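Local coordinates for protein extracellular sialidase/neuraminidase, putative (Aspergillus fumigatus, PDB 2XZK) that probably hydrolyses terminal sialic acid-type sugars, with KDN as its likely preferred substrate, as an extracellular exo-sialidase (KDNase), at residues I40-R45 / G103-V108; M305-S310 / S378-G383; P288-F293 / I309-D314. All blocks are in the same frame, centred on the assembly; numbering follows the deposited sequence.

Contact 1. Residues I40-R45 / G103-V108; sequences IPAVVR and GNPTPV. With FKD (3-deoxy-3-fluoro-D-erythro-alpha-L-manno-non-2-ulopyranosonic acid), chain C.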
loop_
_atom_site.group_PDB
_atom_site.type_symbol
_atom_site.label_atom_id
_atom_site.label_comp_id
_atom_site.label_asym_id
_atom_site.label_seq_id
_atom_site.Cartn_x
_atom_site.Cartn_y
_atom_site.Cartn_z
ATOM N N ILE A 40 -2.961 -6.777 1.053
ATOM C CA ILE A 40 -3.047 -5.427 0.477
ATOM C C ILE A 40 -2.837 -4.327 1.526
ATOM O O ILE A 40 -3.758 -3.555 1.834
ATOM C CB ILE A 40 -4.368 -5.206 -0.331
ATOM C CG1 ILE A 40 -4.824 -6.481 -1.078
ATOM C CG2 ILE A 40 -4.227 -4.027 -1.283
ATOM C CD1 ILE A 40 -3.808 -7.109 -2.026
ATOM N N PRO A 41 -1.617 -4.260 2.096
ATOM C CA PRO A 41 -1.367 -3.344 3.192
ATOM C C PRO A 41 -1.247 -1.894 2.769
ATOM O O PRO A 41 -0.870 -1.614 1.641
ATOM C CB PRO A 41 -0.005 -3.798 3.725
ATOM C CG PRO A 41 0.680 -4.404 2.527
ATOM C CD PRO A 41 -0.442 -5.115 1.814
ATOM N N ALA A 42 -1.554 -0.991 3.689
ATOM C CA ALA A 42 -1.222 0.422 3.529
ATOM C C ALA A 42 -0.923 0.986 4.904
ATOM O O ALA A 42 -1.600 0.642 5.866
ATOM C CB ALA A 42 -2.390 1.182 2.887
ATOM N N VAL A 43 0.096 1.820 5.005
ATOM C CA VAL A 43 0.474 2.423 6.288
ATOM C C VAL A 43 0.833 3.906 6.175
ATOM O O VAL A 43 1.524 4.334 5.224
ATOM C CB VAL A 43 1.609 1.617 6.977
ATOM C CG1 VAL A 43 2.919 1.705 6.177
ATOM C CG2 VAL A 43 1.793 2.059 8.435
ATOM N N VAL A 44 0.354 4.683 7.147
ATOM C CA VAL A 44 0.694 6.096 7.244
ATOM C C VAL A 44 0.960 6.492 8.689
ATOM O O VAL A 44 0.339 5.958 9.612
ATOM C CB VAL A 44 -0.403 7.023 6.651
ATOM C CG1 VAL A 44 -0.439 6.903 5.131
ATOM C CG2 VAL A 44 -1.793 6.757 7.256
ATOM N N ARG A 45 1.882 7.431 8.875
ATOM C CA ARG A 45 2.062 8.077 10.157
ATOM C C ARG A 45 1.295 9.391 10.084
ATOM O O ARG A 45 1.399 10.129 9.108
ATOM C CB ARG A 45 3.541 8.339 10.462
ATOM C CG ARG A 45 3.703 9.100 11.784
ATOM C CD ARG A 45 5.128 9.406 12.209
ATOM N NE ARG A 45 5.987 9.888 11.134
ATOM C CZ ARG A 45 5.994 11.129 10.656
ATOM N NH1 ARG A 45 5.162 12.045 11.139
ATOM N NH2 ARG A 45 6.831 11.445 9.679
ATOM N N GLY A 103 -11.660 -2.572 -0.913
ATOM C CA GLY A 103 -10.219 -2.800 -0.942
ATOM C C GLY A 103 -9.362 -1.674 -1.476
ATOM O O GLY A 103 -9.770 -0.503 -1.525
ATOM N N ASN A 104 -8.133 -2.046 -1.831
ATOM C CA ASN A 104 -7.138 -1.102 -2.348
ATOM C C ASN A 104 -6.893 0.113 -1.449
ATOM O O ASN A 104 -6.929 1.240 -1.915
ATOM C CB ASN A 104 -7.528 -0.638 -3.760
ATOM C CG ASN A 104 -7.257 -1.687 -4.813
ATOM O OD1 ASN A 104 -7.896 -2.740 -4.848
ATOM N ND2 ASN A 104 -6.279 -1.411 -5.685
ATOM N N PRO A 105 -6.638 -0.105 -0.142
ATOM C CA PRO A 105 -6.437 1.071 0.717
ATOM C C PRO A 105 -5.309 1.973 0.211
ATOM O O PRO A 105 -4.194 1.505 -0.013
ATOM C CB PRO A 105 -6.076 0.455 2.078
ATOM C CG PRO A 105 -5.537 -0.902 1.730
ATOM C CD PRO A 105 -6.381 -1.362 0.579
ATOM N N THR A 106 -5.615 3.255 0.041
ATOM C CA THR A 106 -4.646 4.233 -0.439
ATOM C C THR A 106 -4.840 5.514 0.379
ATOM O O THR A 106 -5.537 6.453 -0.056
ATOM C CB THR A 106 -4.776 4.475 -1.985
ATOM O OG1 THR A 106 -4.857 3.217 -2.655
ATOM C CG2 THR A 106 -3.564 5.254 -2.520
ATOM N N PRO A 107 -4.245 5.544 1.585
ATOM C CA PRO A 107 -4.321 6.718 2.452
ATOM C C PRO A 107 -3.327 7.836 2.152
ATOM O O PRO A 107 -2.249 7.606 1.595
ATOM C CB PRO A 107 -4.013 6.147 3.832
ATOM C CG PRO A 107 -3.047 4.996 3.543
ATOM C CD PRO A 107 -3.569 4.407 2.245
ATOM N N VAL A 108 -3.711 9.045 2.535
ATOM C CA VAL A 108 -2.800 10.185 2.554
ATOM C C VAL A 108 -3.206 11.061 3.742
ATOM O O VAL A 108 -4.391 11.326 3.946
ATOM C CB VAL A 108 -2.785 10.973 1.203
ATOM C CG1 VAL A 108 -4.196 11.448 0.799
ATOM C CG2 VAL A 108 -1.829 12.128 1.276
HETATM C C1 FKD C . -1.892 -9.467 -6.813
HETATM F F1 FKD C . -4.470 -9.645 -5.779
HETATM C C2 FKD C . -2.850 -8.267 -6.774
HETATM C C3 FKD C . -3.911 -8.405 -5.664
HETATM C C4 FKD C . -4.917 -7.259 -5.795
HETATM O O4 FKD C . -5.974 -7.500 -4.874
HETATM C C5 FKD C . -5.481 -7.146 -7.223
HETATM O O5 FKD C . -6.373 -6.039 -7.324
HETATM C C6 FKD C . -4.335 -6.970 -8.232
HETATM O O6 FKD C . -3.413 -8.060 -8.062
HETATM C C7 FKD C . -4.748 -6.987 -9.719
HETATM O O7 FKD C . -5.322 -8.250 -10.050
HETATM C C8 FKD C . -3.522 -6.764 -10.632
HETATM O O8 FKD C . -2.966 -5.481 -10.368
HETATM C C9 FKD C . -3.873 -6.854 -12.123
HETATM O O9 FKD C . -4.871 -5.887 -12.442
HETATM O O1A FKD C . -1.780 -10.166 -5.798
HETATM O O1B FKD C . -1.230 -9.644 -7.859
#
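With chi1 at -35°, I40 sets CG2 beside its carbonyl carbon and turned to P105, while CG1 stays near the backbone N and carries CD1 off to the bound sugar analogue FKD. V44, at chi1 -71°, puts CG1 opposite its own carbonyl carbon, and that methyl rests on P107. These are inner strands of two successive blades of the six-bladed beta-propeller characteristic of sialidases. Segments 40-45 and 103-108 run nearly parallel, 12° apart, their axes approaching to 6.7 Å without any hydrogen bond between them; each is paired instead inside its own blade, strand 37-45 with 51-58 and strand 101-109 with 115-122. What joins the blades is a row of apolar contacts. I40 CG2 meets P105 CD at 3.9 Å, the two side chains crossing at about a right angle. A42 sits between the prolines: its CB is 3.8 Å from P105 CB and a tight 3.5 Å from P107 CD. Further along, V44 CG1 is 3.6 Å from P107 CG. At the ligand end I40 CD1 lies 3.6 Å from O4 of FKD, whose polar groups are hydrogen-bonded by R39, R58, R245, R302 and Q128, consistent with the central active-site pocket. N104 faces away from strand 40-45, its amide bonded to R151 and the carbonyl of V185. Within 103-108, T106 OG1 donates to N104 O. The carbonyl O of I40 is buried with no polar partner, and P105 CG presses against it at 3.2 Å.

Contact 2. Residues M305-S310 / S378-G383; sequences MRVRIS and SWILNG. With K99 ((2R,3R,4R,5R,6S)-2,3-bis(fluoranyl)-4,5-bis(oxidanyl)-6-[(1R,2R)-1,2,3-tris(oxidanyl)propyl]oxane-2-carboxylic acid), chain E.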
loop_
_atom_site.group_PDB
_atom_site.type_symbol
_atom_site.label_atom_id
_atom_site.label_comp_id
_atom_site.label_asym_id
_atom_site.label_seq_id
_atom_site.Cartn_x
_atom_site.Cartn_y
_atom_site.Cartn_z
ATOM N N MET A 305 11.918 -9.788 -1.252
ATOM C CA MET A 305 11.694 -8.424 -0.765
ATOM C C MET A 305 13.008 -7.725 -0.482
ATOM O O MET A 305 13.873 -8.267 0.215
ATOM C CB MET A 305 10.818 -8.407 0.492
ATOM C CG MET A 305 9.409 -8.942 0.251
ATOM S SD MET A 305 8.537 -8.281 -1.190
ATOM C CE MET A 305 8.293 -6.588 -0.671
ATOM N N ARG A 306 13.128 -6.505 -1.003
ATOM C CA ARG A 306 14.360 -5.745 -0.927
ATOM C C ARG A 306 14.011 -4.281 -0.741
ATOM O O ARG A 306 13.263 -3.693 -1.542
ATOM C CB ARG A 306 15.176 -5.914 -2.209
ATOM C CG ARG A 306 16.549 -5.226 -2.176
ATOM C CD ARG A 306 17.673 -6.229 -1.965
ATOM N NE ARG A 306 17.768 -7.179 -3.085
ATOM C CZ ARG A 306 18.318 -6.898 -4.265
ATOM N NH1 ARG A 306 18.814 -5.694 -4.510
ATOM N NH2 ARG A 306 18.370 -7.828 -5.213
ATOM N N VAL A 307 14.543 -3.695 0.323
ATOM C CA VAL A 307 14.400 -2.251 0.546
ATOM C C VAL A 307 15.662 -1.522 0.046
ATOM O O VAL A 307 16.785 -1.980 0.305
ATOM C CB VAL A 307 14.055 -1.927 2.038
ATOM C CG1 VAL A 307 15.218 -2.239 2.993
ATOM C CG2 VAL A 307 13.598 -0.476 2.198
ATOM N N ARG A 308 15.478 -0.424 -0.682
ATOM C CA ARG A 308 16.580 0.297 -1.318
ATOM C C ARG A 308 16.519 1.800 -1.083
ATOM O O ARG A 308 15.453 2.345 -0.787
ATOM C CB ARG A 308 16.529 0.098 -2.824
ATOM C CG ARG A 308 16.493 -1.329 -3.315
ATOM C CD ARG A 308 16.262 -1.252 -4.801
ATOM N NE ARG A 308 16.043 -2.523 -5.474
ATOM C CZ ARG A 308 16.955 -3.167 -6.200
ATOM N NH1 ARG A 308 18.208 -2.698 -6.306
ATOM N NH2 ARG A 308 16.618 -4.282 -6.835
ATOM N N ILE A 309 17.661 2.463 -1.274
ATOM C CA ILE A 309 17.769 3.909 -1.144
ATOM C C ILE A 309 18.313 4.488 -2.456
ATOM O O ILE A 309 19.247 3.924 -3.051
ATOM C CB ILE A 309 18.714 4.302 0.018
ATOM C CG1 ILE A 309 18.283 3.651 1.332
ATOM C CG2 ILE A 309 18.786 5.826 0.177
ATOM C CD1 ILE A 309 19.353 3.697 2.448
ATOM N N SER A 310 17.709 5.587 -2.918
ATOM C CA SER A 310 18.291 6.392 -4.009
ATOM C C SER A 310 18.684 7.746 -3.442
ATOM O O SER A 310 17.923 8.360 -2.693
ATOM C CB SER A 310 17.309 6.616 -5.160
ATOM O OG SER A 310 17.904 7.437 -6.171
ATOM N N SER A 378 20.586 2.902 8.937
ATOM C CA SER A 378 21.793 2.158 9.254
ATOM C C SER A 378 21.607 0.665 8.966
ATOM O O SER A 378 22.504 0.015 8.430
ATOM C CB SER A 378 22.210 2.379 10.711
ATOM O OG SER A 378 23.283 1.519 11.044
ATOM N N TRP A 379 20.429 0.140 9.288
ATOM C CA TRP A 379 20.161 -1.270 9.040
ATOM C C TRP A 379 20.223 -1.576 7.544
ATOM O O TRP A 379 20.846 -2.565 7.133
ATOM C CB TRP A 379 18.830 -1.725 9.644
ATOM C CG TRP A 379 18.597 -3.192 9.418
ATOM C CD1 TRP A 379 19.068 -4.224 10.189
ATOM C CD2 TRP A 379 17.868 -3.796 8.340
ATOM N NE1 TRP A 379 18.681 -5.433 9.655
ATOM C CE2 TRP A 379 17.932 -5.200 8.528
ATOM C CE3 TRP A 379 17.166 -3.292 7.231
ATOM C CZ2 TRP A 379 17.313 -6.107 7.645
ATOM C CZ3 TRP A 379 16.551 -4.197 6.355
ATOM C CH2 TRP A 379 16.640 -5.583 6.562
ATOM N N ILE A 380 19.620 -0.714 6.719
ATOM C CA ILE A 380 19.694 -0.922 5.267
ATOM C C ILE A 380 21.138 -0.823 4.775
ATOM O O ILE A 380 21.581 -1.646 3.985
ATOM C CB ILE A 380 18.857 0.096 4.484
ATOM C CG1 ILE A 380 17.414 0.137 5.011
ATOM C CG2 ILE A 380 18.910 -0.210 2.968
ATOM C CD1 ILE A 380 16.593 1.310 4.446
ATOM N N LEU A 381 21.854 0.194 5.252
ATOM C CA LEU A 381 23.190 0.524 4.727
ATOM C C LEU A 381 24.277 -0.466 5.145
ATOM O O LEU A 381 25.303 -0.589 4.478
ATOM C CB LEU A 381 23.587 1.945 5.156
ATOM C CG LEU A 381 22.777 3.096 4.533
ATOM C CD1 LEU A 381 22.941 4.360 5.369
ATOM C CD2 LEU A 381 23.156 3.331 3.083
ATOM N N ASN A 382 24.040 -1.169 6.248
ATOM C CA ASN A 382 24.992 -2.149 6.759
ATOM C C ASN A 382 24.698 -3.555 6.262
ATOM O O ASN A 382 25.289 -4.530 6.726
ATOM C CB ASN A 382 25.046 -2.077 8.290
ATOM C CG ASN A 382 25.877 -0.900 8.780
ATOM O OD1 ASN A 382 27.101 -0.884 8.620
ATOM N ND2 ASN A 382 25.217 0.101 9.365
ATOM N N GLY A 383 23.807 -3.643 5.279
ATOM C CA GLY A 383 23.504 -4.894 4.597
ATOM C C GLY A 383 24.731 -5.463 3.894
ATOM O O GLY A 383 25.569 -4.702 3.416
HETATM O O1A K99 E . 24.181 4.658 -3.359
HETATM C C1 K99 E . 24.805 4.242 -4.360
HETATM O O1B K99 E . 26.027 3.968 -4.380
HETATM C C2 K99 E . 24.036 4.021 -5.691
HETATM C C3 K99 E . 22.613 4.612 -5.689
HETATM F F1 K99 E . 21.931 4.124 -6.802
HETATM C C4 K99 E . 22.617 6.152 -5.676
HETATM O O4 K99 E . 21.297 6.662 -5.782
HETATM O O6 K99 E . 24.750 4.620 -6.810
HETATM C C6 K99 E . 24.860 6.083 -6.704
HETATM C C5 K99 E . 23.461 6.701 -6.825
HETATM O O5 K99 E . 23.527 8.126 -6.727
HETATM C C7 K99 E . 25.832 6.681 -7.722
HETATM O O7 K99 E . 25.660 5.985 -8.961
HETATM C C8 K99 E . 27.298 6.632 -7.215
HETATM O O8 K99 E . 27.614 5.317 -6.759
HETATM C C9 K99 E . 27.588 7.620 -6.058
HETATM O O9 K99 E . 27.753 8.967 -6.540
HETATM F F2 K99 E . 23.940 2.702 -5.919
#
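V307 and I309, two residues apart on strand 305-310 and so on one face of it, meet I380 and its neighbours on the short C-terminal helix. This is helix-on-sheet packing at the outer part of a propeller blade, made by apolar side chains, with no hydrogen bond between the segments. V307 takes chi1 68°, which wedges CG1 between the backbone N and the carbonyl carbon and aims it at the helix. There CG1 lies 3.8 Å from I380 CG1 and 4.1 Å from W379 CZ3, reaching the indole at its edge, near the ring plane. I380 crosses V307 at about a right angle, and its CD1 straddles the fork of the valine, 4.1 Å from V307 CG1 and equally far from V307 CG2. The other branch of the isoleucine, CG2, is directed to I309, whose CD1 is 4.0 Å away. I309 can reach this far because its chain is drawn out, chi2 165°; the same CD1 also touches L381 CD2 at 3.9 Å. One terminal methyl thus spans two successive helix residues. Where the helix ends, N382 folds its amide back: ND2 donates to S378 O at 2.9 Å, bent to 142°, while the backbone N of N382 approaches that oxygen from the opposite face of the carbonyl plane. W379 has a second engagement beyond the valine, a cation-pi contact with R322. Around the contact, I292 of strand 290-294 flanks both V307 and I309, F375 of strand 368-375 packs on V307 and I380, and I349 of strand 349-356 also meets I380, so the helix bridges this blade and the one formed by the chain's two ends.

Contact 3. Residues P288-F293 / I309-D314; sequences PARTIF and ISYDAD. With K99 ((2R,3R,4R,5R,6S)-2,3-bis(fluoranyl)-4,5-bis(oxidanyl)-6-[(1R,2R)-1,2,3-tris(oxidanyl)propyl]oxane-2-carboxylic acid), chain E.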
loop_
_atom_site.group_PDB
_atom_site.type_symbol
_atom_site.label_atom_id
_atom_site.label_comp_id
_atom_site.label_asym_id
_atom_site.label_seq_id
_atom_site.Cartn_x
_atom_site.Cartn_y
_atom_site.Cartn_z
ATOM N N PRO A 288 22.264 13.938 2.794
ATOM C CA PRO A 288 21.875 13.478 1.465
ATOM C C PRO A 288 20.370 13.240 1.443
ATOM O O PRO A 288 19.829 12.629 2.375
ATOM C CB PRO A 288 22.631 12.154 1.304
ATOM C CG PRO A 288 22.922 11.682 2.697
ATOM C CD PRO A 288 22.889 12.875 3.607
ATOM N N ALA A 289 19.697 13.768 0.421
ATOM C CA ALA A 289 18.273 13.523 0.234
ATOM C C ALA A 289 18.094 12.058 -0.149
ATOM O O ALA A 289 18.925 11.502 -0.868
ATOM C CB ALA A 289 17.720 14.421 -0.845
ATOM N N ARG A 290 17.028 11.433 0.350
ATOM C CA ARG A 290 16.825 9.990 0.134
ATOM C C ARG A 290 15.396 9.646 -0.265
ATOM O O ARG A 290 14.434 10.164 0.315
ATOM C CB ARG A 290 17.174 9.201 1.396
ATOM C CG ARG A 290 18.615 9.383 1.890
ATOM C CD ARG A 290 18.857 8.510 3.094
ATOM N NE ARG A 290 20.048 8.911 3.839
ATOM C CZ ARG A 290 20.061 9.861 4.768
ATOM N NH1 ARG A 290 18.943 10.526 5.060
ATOM N NH2 ARG A 290 21.183 10.148 5.411
ATOM N N THR A 291 15.284 8.751 -1.244
ATOM C CA THR A 291 14.023 8.149 -1.636
ATOM C C THR A 291 14.203 6.667 -1.349
ATOM O O THR A 291 15.248 6.075 -1.673
ATOM C CB THR A 291 13.717 8.378 -3.133
ATOM O OG1 THR A 291 13.728 9.782 -3.401
ATOM C CG2 THR A 291 12.341 7.818 -3.514
ATOM N N ILE A 292 13.218 6.093 -0.675
ATOM C CA ILE A 292 13.215 4.670 -0.355
ATOM C C ILE A 292 12.273 3.918 -1.292
ATOM O O ILE A 292 11.203 4.419 -1.632
ATOM C CB ILE A 292 12.753 4.407 1.128
ATOM C CG1 ILE A 292 13.342 5.446 2.095
ATOM C CG2 ILE A 292 13.073 2.970 1.560
ATOM C CD1 ILE A 292 14.879 5.479 2.180
ATOM N N PHE A 293 12.669 2.707 -1.687
ATOM C CA PHE A 293 11.854 1.843 -2.545
ATOM C C PHE A 293 11.847 0.425 -1.989
ATOM O O PHE A 293 12.863 -0.056 -1.483
ATOM C CB PHE A 293 12.384 1.825 -3.986
ATOM C CG PHE A 293 11.546 1.002 -4.924
ATOM C CD1 PHE A 293 10.316 1.472 -5.365
ATOM C CD2 PHE A 293 11.984 -0.255 -5.354
ATOM C CE1 PHE A 293 9.516 0.701 -6.219
ATOM C CE2 PHE A 293 11.196 -1.015 -6.206
ATOM C CZ PHE A 293 9.963 -0.535 -6.639
ATOM N N ILE A 309 17.661 2.463 -1.274
ATOM C CA ILE A 309 17.769 3.909 -1.144
ATOM C C ILE A 309 18.313 4.488 -2.456
ATOM O O ILE A 309 19.247 3.924 -3.051
ATOM C CB ILE A 309 18.714 4.302 0.018
ATOM C CG1 ILE A 309 18.283 3.651 1.332
ATOM C CG2 ILE A 309 18.786 5.826 0.177
ATOM C CD1 ILE A 309 19.353 3.697 2.448
ATOM N N SER A 310 17.709 5.587 -2.918
ATOM C CA SER A 310 18.291 6.392 -4.009
ATOM C C SER A 310 18.684 7.746 -3.442
ATOM O O SER A 310 17.923 8.360 -2.693
ATOM C CB SER A 310 17.309 6.616 -5.160
ATOM O OG SER A 310 17.904 7.437 -6.171
ATOM N N TYR A 311 19.866 8.213 -3.826
ATOM C CA TYR A 311 20.358 9.532 -3.430
ATOM C C TYR A 311 20.230 10.518 -4.586
ATOM O O TYR A 311 20.579 11.698 -4.447
ATOM C CB TYR A 311 21.834 9.423 -3.021
ATOM C CG TYR A 311 22.018 8.495 -1.853
ATOM C CD1 TYR A 311 21.886 8.967 -0.556
ATOM C CD2 TYR A 311 22.298 7.141 -2.048
ATOM C CE1 TYR A 311 22.035 8.128 0.525
ATOM C CE2 TYR A 311 22.461 6.275 -0.964
ATOM C CZ TYR A 311 22.324 6.782 0.313
ATOM O OH TYR A 311 22.471 5.948 1.384
ATOM N N ASP A 312 19.723 10.030 -5.711
ATOM C CA ASP A 312 19.591 10.830 -6.938
ATOM C C ASP A 312 18.443 11.816 -6.852
ATOM O O ASP A 312 17.396 11.504 -6.298
ATOM C CB ASP A 312 19.393 9.921 -8.135
ATOM C CG ASP A 312 20.644 9.150 -8.483
ATOM O OD1 ASP A 312 21.756 9.603 -8.113
ATOM O OD2 ASP A 312 20.524 8.091 -9.133
ATOM N N ALA A 313 18.648 13.011 -7.404
ATOM C CA ALA A 313 17.660 14.082 -7.336
ATOM C C ALA A 313 16.378 13.719 -8.091
ATOM O O ALA A 313 15.318 14.246 -7.790
ATOM C CB ALA A 313 18.254 15.382 -7.862
ATOM N N ASP A 314 16.499 12.787 -9.031
ATOM C CA ASP A 314 15.383 12.281 -9.816
ATOM C C ASP A 314 15.117 10.794 -9.559
ATOM O O ASP A 314 14.389 10.150 -10.312
ATOM C CB ASP A 314 15.656 12.502 -11.308
ATOM C CG ASP A 314 16.936 11.801 -11.801
ATOM O OD1 ASP A 314 17.678 11.166 -11.004
ATOM O OD2 ASP A 314 17.196 11.890 -13.017
HETATM O O1A K99 E . 24.181 4.658 -3.359
HETATM C C1 K99 E . 24.805 4.242 -4.360
HETATM O O1B K99 E . 26.027 3.968 -4.380
HETATM C C2 K99 E . 24.036 4.021 -5.691
HETATM C C3 K99 E . 22.613 4.612 -5.689
HETATM F F1 K99 E . 21.931 4.124 -6.802
HETATM C C4 K99 E . 22.617 6.152 -5.676
HETATM O O4 K99 E . 21.297 6.662 -5.782
HETATM O O6 K99 E . 24.750 4.620 -6.810
HETATM C C6 K99 E . 24.860 6.083 -6.704
HETATM C C5 K99 E . 23.461 6.701 -6.825
HETATM O O5 K99 E . 23.527 8.126 -6.727
HETATM C C7 K99 E . 25.832 6.681 -7.722
HETATM O O7 K99 E . 25.660 5.985 -8.961
HETATM C C8 K99 E . 27.298 6.632 -7.215
HETATM O O8 K99 E . 27.614 5.317 -6.759
HETATM C C9 K99 E . 27.588 7.620 -6.058
HETATM O O9 K99 E . 27.753 8.967 -6.540
HETATM F F2 K99 E . 23.940 2.702 -5.919
HETATM O O HOH W 1 21.140 12.614 -2.068
HETATM O O HOH W 2 16.260 10.288 -4.137
#
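Y311, I309 and T291 contribute the most buried surface to this contact, at the open end of the antiparallel hairpin of strands 290-294 and 305-310. T291 forms the hydrogen-bonded pair with S310: T291 N gives to S310 O at 3.0 Å, and S310 N to T291 O at 2.8 Å. T291 OG1 donates to a water that in turn donates to the carbonyls of S310 and D312. I309, in the adjoining non-hydrogen-bonded pair, runs alongside its partner, CG1 4.0 Å from I292 CD1, while its CG2 packs on R290 CB at 3.9 Å and lies over one face of the Y311 ring, offset toward the rim. Y311 lies alongside R290, CE1 3.9 Å from R290 CG, with ring and guanidinium planes 70° apart. D3 joins the polar ends, salt-bridged to R290 and bonded to the tyrosine hydroxyl. S310 OG accepts from D312 N in an ST turn and is also bonded to K317 O. At this turn Y311 N donates to O4 of the difluoro sugar at 2.9 Å, and D312 OD1 accepts from its O5 at 2.7 Å; K317 O bonds it too. The sugar is therefore held by backbone and carboxylate, near the rim of the fold.

Contact 1 lies deep in the propeller, its centre about 5 Å from the centre of the chain, and contacts 2 and 3 lie at its periphery, about 22 Å away between centres. Contacts 2 and 3 touch each other and share I309 and S310: contact 2 covers one face of strand 305-310 with a helix, whereas contact 3 pairs the strand's edge with its hairpin neighbour, and R308 N probably bonds to F293 O between them. Contacts 1 and 2 are held by apolar packing, between blades and between helix and blade. Contact 3, which reaches solvent, adds backbone bonds, waters and a bound sugar. Contact 1 borders FKD, while contacts 2 and 3 border a difluoro sugar at the periphery.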